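Local coordinates for acetyltransferase, GNAT family protein (Mycobacterium smegmatis, PDB 6C37) that binds coenzyme A in a GNAT fold and probably transfers acetyl groups from acetyl-CoA to the N-terminal alanine of protein substrates, as a RimJ-type acetyltransferase, at residues G20-R25 with P81-L86; Q93-N98 with S106-Y111; A125-G130 with A156-V161. All blocks are in the same frame, centred on the assembly; numbering follows the deposited sequence.

Contact 1 of 3, residues G20-R25 with P81-L86; sequences GLRPVR and PFVIEL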
loop_
_atom_site.group_PDB
_atom_site.type_symbol
_atom_site.label_atom_id
_atom_site.label_comp_id
_atom_site.label_asym_id
_atom_site.label_seq_id
_atom_site.Cartn_x
_atom_site.Cartn_y
_atom_site.Cartn_z
ATOM N N GLY A 20 -3.626 -8.678 7.939
ATOM C CA GLY A 20 -2.340 -8.311 8.493
ATOM C C GLY A 20 -1.359 -8.017 7.375
ATOM O O GLY A 20 -1.624 -8.303 6.211
ATOM N N LEU A 21 -0.225 -7.412 7.747
ATOM C CA LEU A 21 0.871 -7.152 6.824
ATOM C C LEU A 21 2.110 -7.945 7.226
ATOM O O LEU A 21 2.386 -8.121 8.418
ATOM C CB LEU A 21 1.245 -5.656 6.800
ATOM C CG LEU A 21 0.156 -4.625 6.563
ATOM C CD1 LEU A 21 0.736 -3.196 6.639
ATOM C CD2 LEU A 21 -0.475 -4.869 5.197
ATOM N N ARG A 22 2.882 -8.389 6.234
ATOM C CA ARG A 22 4.156 -9.040 6.518
ATOM C C ARG A 22 5.070 -8.900 5.297
ATOM O O ARG A 22 4.596 -8.628 4.183
ATOM C CB ARG A 22 3.946 -10.518 6.904
ATOM C CG ARG A 22 3.101 -11.291 5.931
ATOM C CD ARG A 22 3.956 -11.945 4.870
ATOM N NE ARG A 22 3.193 -12.837 4.017
ATOM C CZ ARG A 22 3.564 -13.158 2.786
ATOM N NH1 ARG A 22 4.691 -12.654 2.293
ATOM N NH2 ARG A 22 2.821 -13.982 2.056
ATOM N N PRO A 23 6.385 -9.073 5.471
ATOM C CA PRO A 23 7.312 -8.823 4.355
ATOM C C PRO A 23 7.104 -9.745 3.164
ATOM O O PRO A 23 6.789 -10.932 3.304
ATOM C CB PRO A 23 8.686 -9.062 4.981
ATOM C CG PRO A 23 8.495 -8.797 6.408
ATOM C CD PRO A 23 7.112 -9.289 6.735
ATOM N N VAL A 24 7.333 -9.189 1.975
ATOM C CA VAL A 24 7.421 -9.986 0.755
ATOM C C VAL A 24 8.466 -11.090 0.939
ATOM O O VAL A 24 9.464 -10.902 1.655
ATOM C CB VAL A 24 7.742 -9.110 -0.473
ATOM C CG1 VAL A 24 6.560 -8.198 -0.805
ATOM C CG2 VAL A 24 9.003 -8.275 -0.251
ATOM N N ARG A 25 8.206 -12.256 0.329
ATOM C CA ARG A 25 9.071 -13.435 0.359
ATOM C C ARG A 25 9.210 -14.017 -1.039
ATOM O O ARG A 25 8.371 -13.798 -1.909
ATOM C CB ARG A 25 8.536 -14.602 1.211
ATOM C CG ARG A 25 7.823 -14.305 2.454
ATOM C CD ARG A 25 7.717 -15.588 3.250
ATOM N NE ARG A 25 6.403 -16.221 3.148
ATOM C CZ ARG A 25 5.431 -16.008 4.025
ATOM N NH1 ARG A 25 5.636 -15.169 5.031
ATOM N NH2 ARG A 25 4.258 -16.624 3.904
ATOM N N PRO A 81 8.232 -3.028 1.861
ATOM C CA PRO A 81 7.333 -3.757 0.954
ATOM C C PRO A 81 6.569 -4.871 1.661
ATOM O O PRO A 81 7.096 -5.968 1.873
ATOM C CB PRO A 81 8.290 -4.313 -0.109
ATOM C CG PRO A 81 9.591 -4.530 0.643
ATOM C CD PRO A 81 9.636 -3.479 1.744
ATOM N N PHE A 82 5.318 -4.601 2.016
ATOM C CA PHE A 82 4.478 -5.586 2.681
ATOM C C PHE A 82 3.548 -6.289 1.704
ATOM O O PHE A 82 3.146 -5.745 0.674
ATOM C CB PHE A 82 3.629 -4.951 3.781
ATOM C CG PHE A 82 4.420 -4.429 4.939
ATOM C CD1 PHE A 82 4.993 -5.301 5.846
ATOM C CD2 PHE A 82 4.569 -3.069 5.134
ATOM C CE1 PHE A 82 5.703 -4.841 6.914
ATOM C CE2 PHE A 82 5.282 -2.584 6.209
ATOM C CZ PHE A 82 5.867 -3.480 7.109
ATOM N N VAL A 83 3.232 -7.513 2.043
ATOM C CA VAL A 83 2.104 -8.253 1.498
ATOM C C VAL A 83 0.916 -8.051 2.431
ATOM O O VAL A 83 1.062 -8.052 3.663
ATOM C CB VAL A 83 2.471 -9.746 1.365
ATOM C CG1 VAL A 83 1.245 -10.605 1.094
ATOM C CG2 VAL A 83 3.502 -9.944 0.301
ATOM N N ILE A 84 -0.264 -7.855 1.850
ATOM C CA ILE A 84 -1.514 -7.862 2.600
ATOM C C ILE A 84 -2.000 -9.301 2.659
ATOM O O ILE A 84 -2.200 -9.929 1.615
ATOM C CB ILE A 84 -2.572 -6.963 1.946
ATOM C CG1 ILE A 84 -2.048 -5.539 1.771
ATOM C CG2 ILE A 84 -3.847 -6.929 2.796
ATOM C CD1 ILE A 84 -2.985 -4.662 0.979
ATOM N N GLU A 85 -2.156 -9.825 3.873
ATOM C CA GLU A 85 -2.753 -11.137 4.089
ATOM C C GLU A 85 -4.204 -10.985 4.521
ATOM O O GLU A 85 -4.520 -10.182 5.410
ATOM C CB GLU A 85 -1.980 -11.930 5.141
ATOM C CG GLU A 85 -0.647 -12.456 4.653
ATOM C CD GLU A 85 0.050 -13.322 5.691
ATOM O OE1 GLU A 85 -0.369 -13.322 6.870
ATOM O OE2 GLU A 85 1.023 -14.001 5.314
ATOM N N LEU A 86 -5.080 -11.769 3.893
ATOM C CA LEU A 86 -6.446 -11.982 4.350
ATOM C C LEU A 86 -6.533 -13.425 4.820
ATOM O O LEU A 86 -6.286 -14.345 4.034
ATOM C CB LEU A 86 -7.461 -11.722 3.237
ATOM C CG LEU A 86 -8.907 -11.978 3.679
ATOM C CD1 LEU A 86 -9.377 -10.888 4.634
ATOM C CD2 LEU A 86 -9.826 -12.110 2.471
HETATM O O HOH W 1 0.794 -15.860 3.055
HETATM O O HOH W 2 3.032 -15.297 6.500
#

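Contact 2 of 3, residues Q93-N98 with S106-Y111; sequences QLTIGN and SAWIGY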
loop_
_atom_site.group_PDB
_atom_site.type_symbol
_atom_site.label_atom_id
_atom_site.label_comp_id
_atom_site.label_asym_id
_atom_site.label_seq_id
_atom_site.Cartn_x
_atom_site.Cartn_y
_atom_site.Cartn_z
ATOM N N GLN A 93 -0.857 -6.030 -1.861
ATOM C CA GLN A 93 0.396 -5.502 -1.342
ATOM C C GLN A 93 0.155 -4.120 -0.769
ATOM O O GLN A 93 -0.762 -3.410 -1.190
ATOM C CB GLN A 93 1.492 -5.415 -2.421
ATOM C CG GLN A 93 2.117 -6.727 -2.814
ATOM C CD GLN A 93 3.020 -6.561 -4.006
ATOM O OE1 GLN A 93 2.609 -6.794 -5.145
ATOM N NE2 GLN A 93 4.263 -6.141 -3.758
ATOM N N LEU A 94 0.968 -3.764 0.220
ATOM C CA LEU A 94 1.025 -2.415 0.775
ATOM C C LEU A 94 2.495 -2.034 0.787
ATOM O O LEU A 94 3.304 -2.715 1.423
ATOM C CB LEU A 94 0.431 -2.367 2.190
ATOM C CG LEU A 94 0.299 -1.142 3.140
ATOM C CD1 LEU A 94 1.645 -0.537 3.641
ATOM C CD2 LEU A 94 -0.698 -0.065 2.701
ATOM N N THR A 95 2.840 -0.958 0.086
ATOM C CA THR A 95 4.224 -0.529 -0.038
ATOM C C THR A 95 4.370 0.883 0.505
ATOM O O THR A 95 3.621 1.786 0.118
ATOM C CB THR A 95 4.699 -0.579 -1.492
ATOM O OG1 THR A 95 4.451 -1.880 -2.045
ATOM C CG2 THR A 95 6.207 -0.257 -1.584
ATOM N N ILE A 96 5.346 1.069 1.381
ATOM C CA ILE A 96 5.781 2.388 1.826
ATOM C C ILE A 96 7.087 2.683 1.102
ATOM O O ILE A 96 8.023 1.875 1.160
ATOM C CB ILE A 96 5.957 2.417 3.352
ATOM C CG1 ILE A 96 4.620 2.112 4.027
ATOM C CG2 ILE A 96 6.521 3.770 3.817
ATOM C CD1 ILE A 96 4.748 1.148 5.187
ATOM N N GLY A 97 7.151 3.808 0.374
ATOM C CA GLY A 97 8.259 4.064 -0.523
ATOM C C GLY A 97 8.849 5.450 -0.320
ATOM O O GLY A 97 8.280 6.298 0.371
ATOM N N ASN A 98 10.025 5.650 -0.928
ATOM C CA ASN A 98 10.753 6.926 -0.843
ATOM C C ASN A 98 10.905 7.389 0.608
ATOM O O ASN A 98 10.713 8.566 0.930
ATOM C CB ASN A 98 10.047 7.988 -1.696
ATOM C CG ASN A 98 10.914 9.194 -1.971
ATOM O OD1 ASN A 98 12.140 9.093 -2.015
ATOM N ND2 ASN A 98 10.278 10.349 -2.140
ATOM N N SER A 106 9.395 11.434 6.036
ATOM C CA SER A 106 8.198 11.292 5.218
ATOM C C SER A 106 8.398 10.146 4.231
ATOM O O SER A 106 9.517 9.674 4.009
ATOM C CB SER A 106 7.885 12.618 4.491
ATOM O OG SER A 106 6.681 12.554 3.735
ATOM N N ALA A 107 7.290 9.680 3.657
ATOM C CA ALA A 107 7.311 8.605 2.675
ATOM C C ALA A 107 5.978 8.645 1.940
ATOM O O ALA A 107 5.026 9.288 2.396
ATOM C CB ALA A 107 7.529 7.244 3.348
ATOM N N TRP A 108 5.907 7.943 0.816
ATOM C CA TRP A 108 4.621 7.705 0.169
ATOM C C TRP A 108 4.138 6.298 0.488
ATOM O O TRP A 108 4.909 5.435 0.912
ATOM C CB TRP A 108 4.670 7.915 -1.353
ATOM C CG TRP A 108 5.674 7.090 -2.176
ATOM C CD1 TRP A 108 6.819 7.555 -2.766
ATOM C CD2 TRP A 108 5.557 5.714 -2.575
ATOM N NE1 TRP A 108 7.444 6.544 -3.468
ATOM C CE2 TRP A 108 6.690 5.405 -3.363
ATOM C CE3 TRP A 108 4.615 4.711 -2.330
ATOM C CZ2 TRP A 108 6.902 4.136 -3.909
ATOM C CZ3 TRP A 108 4.839 3.443 -2.861
ATOM C CH2 TRP A 108 5.971 3.170 -3.640
ATOM N N ILE A 109 2.836 6.087 0.318
ATOM C CA ILE A 109 2.232 4.787 0.595
ATOM C C ILE A 109 1.363 4.397 -0.598
ATOM O O ILE A 109 0.771 5.259 -1.262
ATOM C CB ILE A 109 1.435 4.798 1.926
ATOM C CG1 ILE A 109 1.046 3.372 2.341
ATOM C CG2 ILE A 109 0.188 5.670 1.840
ATOM C CD1 ILE A 109 0.914 3.218 3.853
ATOM N N GLY A 110 1.324 3.099 -0.894
ATOM C CA GLY A 110 0.525 2.608 -2.008
ATOM C C GLY A 110 0.025 1.220 -1.674
ATOM O O GLY A 110 0.525 0.578 -0.751
ATOM N N TYR A 111 -0.985 0.766 -2.420
ATOM C CA TYR A 111 -1.563 -0.547 -2.120
ATOM C C TYR A 111 -2.362 -1.041 -3.319
ATOM O O TYR A 111 -2.741 -0.268 -4.200
ATOM C CB TYR A 111 -2.470 -0.477 -0.877
ATOM C CG TYR A 111 -3.323 0.774 -0.910
ATOM C CD1 TYR A 111 -4.471 0.825 -1.684
ATOM C CD2 TYR A 111 -2.942 1.924 -0.207
ATOM C CE1 TYR A 111 -5.244 1.981 -1.756
ATOM C CE2 TYR A 111 -3.704 3.090 -0.268
ATOM C CZ TYR A 111 -4.855 3.108 -1.033
ATOM O OH TYR A 111 -5.593 4.273 -1.089
#

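Contact 3 of 3, residues A125-G130 with A156-V161; sequences AALAMG and AVLAHV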
loop_
_atom_site.group_PDB
_atom_site.type_symbol
_atom_site.label_atom_id
_atom_site.label_comp_id
_atom_site.label_asym_id
_atom_site.label_seq_id
_atom_site.Cartn_x
_atom_site.Cartn_y
_atom_site.Cartn_z
ATOM N N ALA A 125 -8.196 -1.262 6.019
ATOM C CA ALA A 125 -7.472 -1.749 7.190
ATOM C C ALA A 125 -5.966 -1.816 6.941
ATOM O O ALA A 125 -5.173 -1.470 7.830
ATOM C CB ALA A 125 -8.007 -3.115 7.606
ATOM N N ALA A 126 -5.556 -2.289 5.759
ATOM C CA ALA A 126 -4.134 -2.340 5.432
ATOM C C ALA A 126 -3.514 -0.951 5.513
ATOM O O ALA A 126 -2.424 -0.778 6.075
ATOM C CB ALA A 126 -3.922 -2.934 4.040
ATOM N N LEU A 127 -4.209 0.055 4.973
ATOM C CA LEU A 127 -3.685 1.415 5.008
ATOM C C LEU A 127 -3.569 1.917 6.444
ATOM O O LEU A 127 -2.550 2.500 6.830
ATOM C CB LEU A 127 -4.583 2.343 4.181
ATOM C CG LEU A 127 -4.163 3.813 4.093
ATOM C CD1 LEU A 127 -2.718 3.929 3.600
ATOM C CD2 LEU A 127 -5.102 4.573 3.153
ATOM N N ALA A 128 -4.615 1.705 7.254
ATOM C CA ALA A 128 -4.593 2.186 8.629
ATOM C C ALA A 128 -3.471 1.534 9.425
ATOM O O ALA A 128 -2.702 2.218 10.106
ATOM C CB ALA A 128 -5.942 1.940 9.298
ATOM N N MET A 129 -3.337 0.213 9.335
ATOM C CA MET A 129 -2.271 -0.401 10.119
ATOM C C MET A 129 -0.893 -0.047 9.557
ATOM O O MET A 129 0.053 0.142 10.328
ATOM C CB MET A 129 -2.478 -1.918 10.225
ATOM C CG MET A 129 -2.277 -2.720 8.962
ATOM S SD MET A 129 -2.695 -4.467 9.309
ATOM C CE MET A 129 -4.317 -4.281 10.025
ATOM N N GLY A 130 -0.766 0.104 8.233
ATOM C CA GLY A 130 0.498 0.553 7.674
ATOM C C GLY A 130 0.858 1.959 8.124
ATOM O O GLY A 130 2.015 2.241 8.463
ATOM N N ALA A 156 -11.648 6.918 -1.734
ATOM C CA ALA A 156 -12.484 6.546 -0.598
ATOM C C ALA A 156 -11.658 5.892 0.502
ATOM O O ALA A 156 -11.837 6.203 1.690
ATOM C CB ALA A 156 -13.609 5.619 -1.073
ATOM N N VAL A 157 -10.737 4.998 0.123
ATOM C CA VAL A 157 -9.841 4.369 1.099
ATOM C C VAL A 157 -9.049 5.426 1.849
ATOM O O VAL A 157 -8.943 5.401 3.087
ATOM C CB VAL A 157 -8.901 3.380 0.389
ATOM C CG1 VAL A 157 -7.855 2.828 1.363
ATOM C CG2 VAL A 157 -9.722 2.251 -0.248
ATOM N N LEU A 158 -8.461 6.364 1.102
ATOM C CA LEU A 158 -7.659 7.411 1.720
ATOM C C LEU A 158 -8.515 8.296 2.622
ATOM O O LEU A 158 -8.091 8.660 3.721
ATOM C CB LEU A 158 -6.951 8.224 0.631
ATOM C CG LEU A 158 -5.889 7.462 -0.180
ATOM C CD1 LEU A 158 -5.580 8.163 -1.512
ATOM C CD2 LEU A 158 -4.600 7.290 0.614
ATOM N N ALA A 159 -9.742 8.610 2.190
ATOM C CA ALA A 159 -10.658 9.391 3.018
ATOM C C ALA A 159 -11.019 8.656 4.310
ATOM O O ALA A 159 -11.111 9.279 5.377
ATOM C CB ALA A 159 -11.918 9.730 2.220
ATOM N N HIS A 160 -11.195 7.328 4.246
ATOM C CA HIS A 160 -11.525 6.557 5.450
ATOM C C HIS A 160 -10.497 6.755 6.559
ATOM O O HIS A 160 -10.848 6.739 7.745
ATOM C CB HIS A 160 -11.606 5.059 5.149
ATOM C CG HIS A 160 -12.729 4.666 4.248
ATOM N ND1 HIS A 160 -12.793 3.421 3.657
ATOM C CD2 HIS A 160 -13.829 5.340 3.838
ATOM C CE1 HIS A 160 -13.883 3.349 2.913
ATOM N NE2 HIS A 160 -14.525 4.502 3.000
ATOM N N VAL A 161 -9.213 6.872 6.197
ATOM C CA VAL A 161 -8.133 6.942 7.189
ATOM C C VAL A 161 -7.808 8.382 7.572
ATOM O O VAL A 161 -7.085 8.613 8.556
ATOM C CB VAL A 161 -6.923 6.158 6.628
ATOM C CG1 VAL A 161 -5.767 6.076 7.611
ATOM C CG2 VAL A 161 -7.353 4.746 6.258
#

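Contact 1 of 3, residues G20-R25 with P81-L86
Leu21 and Phe82 meet on the buried side of this strand pair, CB of Leu21 lying 3.9 Å from CG of Phe82, the side chains crossing at about a right angle. Beside them CD2 of Leu21 packs alongside CG1 of Ile84, and helix 122-135 closes over both residues through Met129 and Ala126. Strands 17-23 and 80-86 are antiparallel neighbours in the central sheet of the GNAT fold, joined by paired backbone bonds between Gly20 and Glu85 and between Arg22 and Val83. The pairing ends with Val24 N bonded to Pro81 O (3.2 Å).

On the other face Arg22 and Val83 are still buried; the contact opens to water at its rim, round Glu85 and Arg25. A sharp bend at chi2 (91°) lays the Arg22 guanidinium over Val83, whose CG1 sits 3.8 Å above its centre, while CZ of Arg25 covers the opposite face. NE of Arg22 forms a salt bridge to Glu85 OE2 (2.8 Å), within the guanidinium plane but from above the carboxylate plane. NH1 hydrogen-bonds Pro23 O and salt-bridges Asp28 OD2. One water links Arg22 NH2 to Glu85 OE2, another Arg25 NH1 to that same oxygen.

Contact 2 of 3, residues Q93-N98 with S106-Y111
Leu94, Ile96 and Ile109 form the apolar centre of this contact. CD1 of Ile109 reaches across to the neighbouring strand, 3.8 Å from CD1 of Leu94 and 3.9 Å from CG1 of Ile96; the side chains of Ile109 and Ile96 lie side by side, pointing the same way. Ile109 CG1 stands anti to the backbone N (chi1 -169°), which swings the branch ending in CD1 across to the other strand, where it touches both. At one end of this row CG2 of Ile96 meets the methyl of Ala107, and at the other CD2 of Leu94 rests against CB of Tyr111. Leu127 of helix 122-135 packs on Ile109 and Tyr111 from the same side.

On the other face the indole of Trp108 folds back over the opposite strand. With chi1 at 57°, CG stands between the backbone N and the carbonyl carbon, and the ring lies flat over Gly97, whose CA makes a CH-pi contact 3.6 Å from the centroid of the six-membered ring. CB of Asn98 approaches CD1 of Trp108 to 3.4 Å, and CG2 of Thr95 reaches CH2 at the far end of the indole.

Between these two faces run the backbone bonds of an antiparallel beta hairpin, reciprocal at Thr95 with Gly110 and at Gly97 with Trp108; Gly97 N to Trp108 O measures 2.8 Å. At Tyr111, which forms a non-hydrogen-bonded pair with Leu94, the hydroxyl is hydrogen-bonded to Ser154 OG, while the carbonyl oxygen accepts a hydrogen bond from N45 of the bound CoA disulfide. Strand 106-113 is gripped on its hairpin side by strand 89-97, yet at Tyr111 it offers a backbone acceptor to the ligand, probably to a pantetheine amide, as is usual for this strand in GNAT enzymes.

Contact 3 of 3, residues A125-G130 with A156-V161
Two helices of the GNAT fold that flank the CoA site, 122-135 and 152-161, meet here through a small apolar patch. Their segments run at 45° to each other with axes 9.5 Å apart, and no hydrogen bond crosses between them. Leu127 carries most of the contact: its CD2 sits among three side chains of the partner helix, 3.7 Å from CG1 of Val157, 3.8 Å from CD2 of Leu158 and 3.8 Å from CG2 of Val161. The CB bond of Leu127 already points toward the other helix, and with CG anti to the backbone N (chi1 -179°) CD2 reaches the three partners. Leu158 crosses it at about a right angle, whereas both valines come in obliquely.

One turn of helix 152-161 separates Val157 from Val161, so the two valines line the same side of it. Val157, together with Ala156 and His160, also touches the bound CoA disulfide, while His160 ND1 is hydrogen-bonded to Thr124, an acetyl-CoA-binding residue. Val157 and Leu158 also touch Tyr111, and helix 196-202 lies against Ala128 and Val161. These last two meet more loosely, with CG1 of Val161 4.2 Å from CA of Ala128.

The contacts follow one another along the chain, each closing before the next opens. Contacts 1 and 2 share the central sheet, in which strands 80-86 and 89-97 are adjacent; the centres of these contacts are about 13 Å apart, and Phe82 N lies 2.8 Å from Leu94 O in a probable hydrogen bond. Contact 3 brings helices 122-135 and 152-161 against the sheet, its centre about 15 Å from that of contact 1 and about 12 Å from that of contact 2. Helix 122-135 bridges contacts 1 and 3, and strand 106-113, which precedes that helix in the chain, bridges contacts 2 and 3. Contacts 2 and 3 both supply residues that line the pocket of the CoA disulfide, and contact 1 continues the sheet alongside.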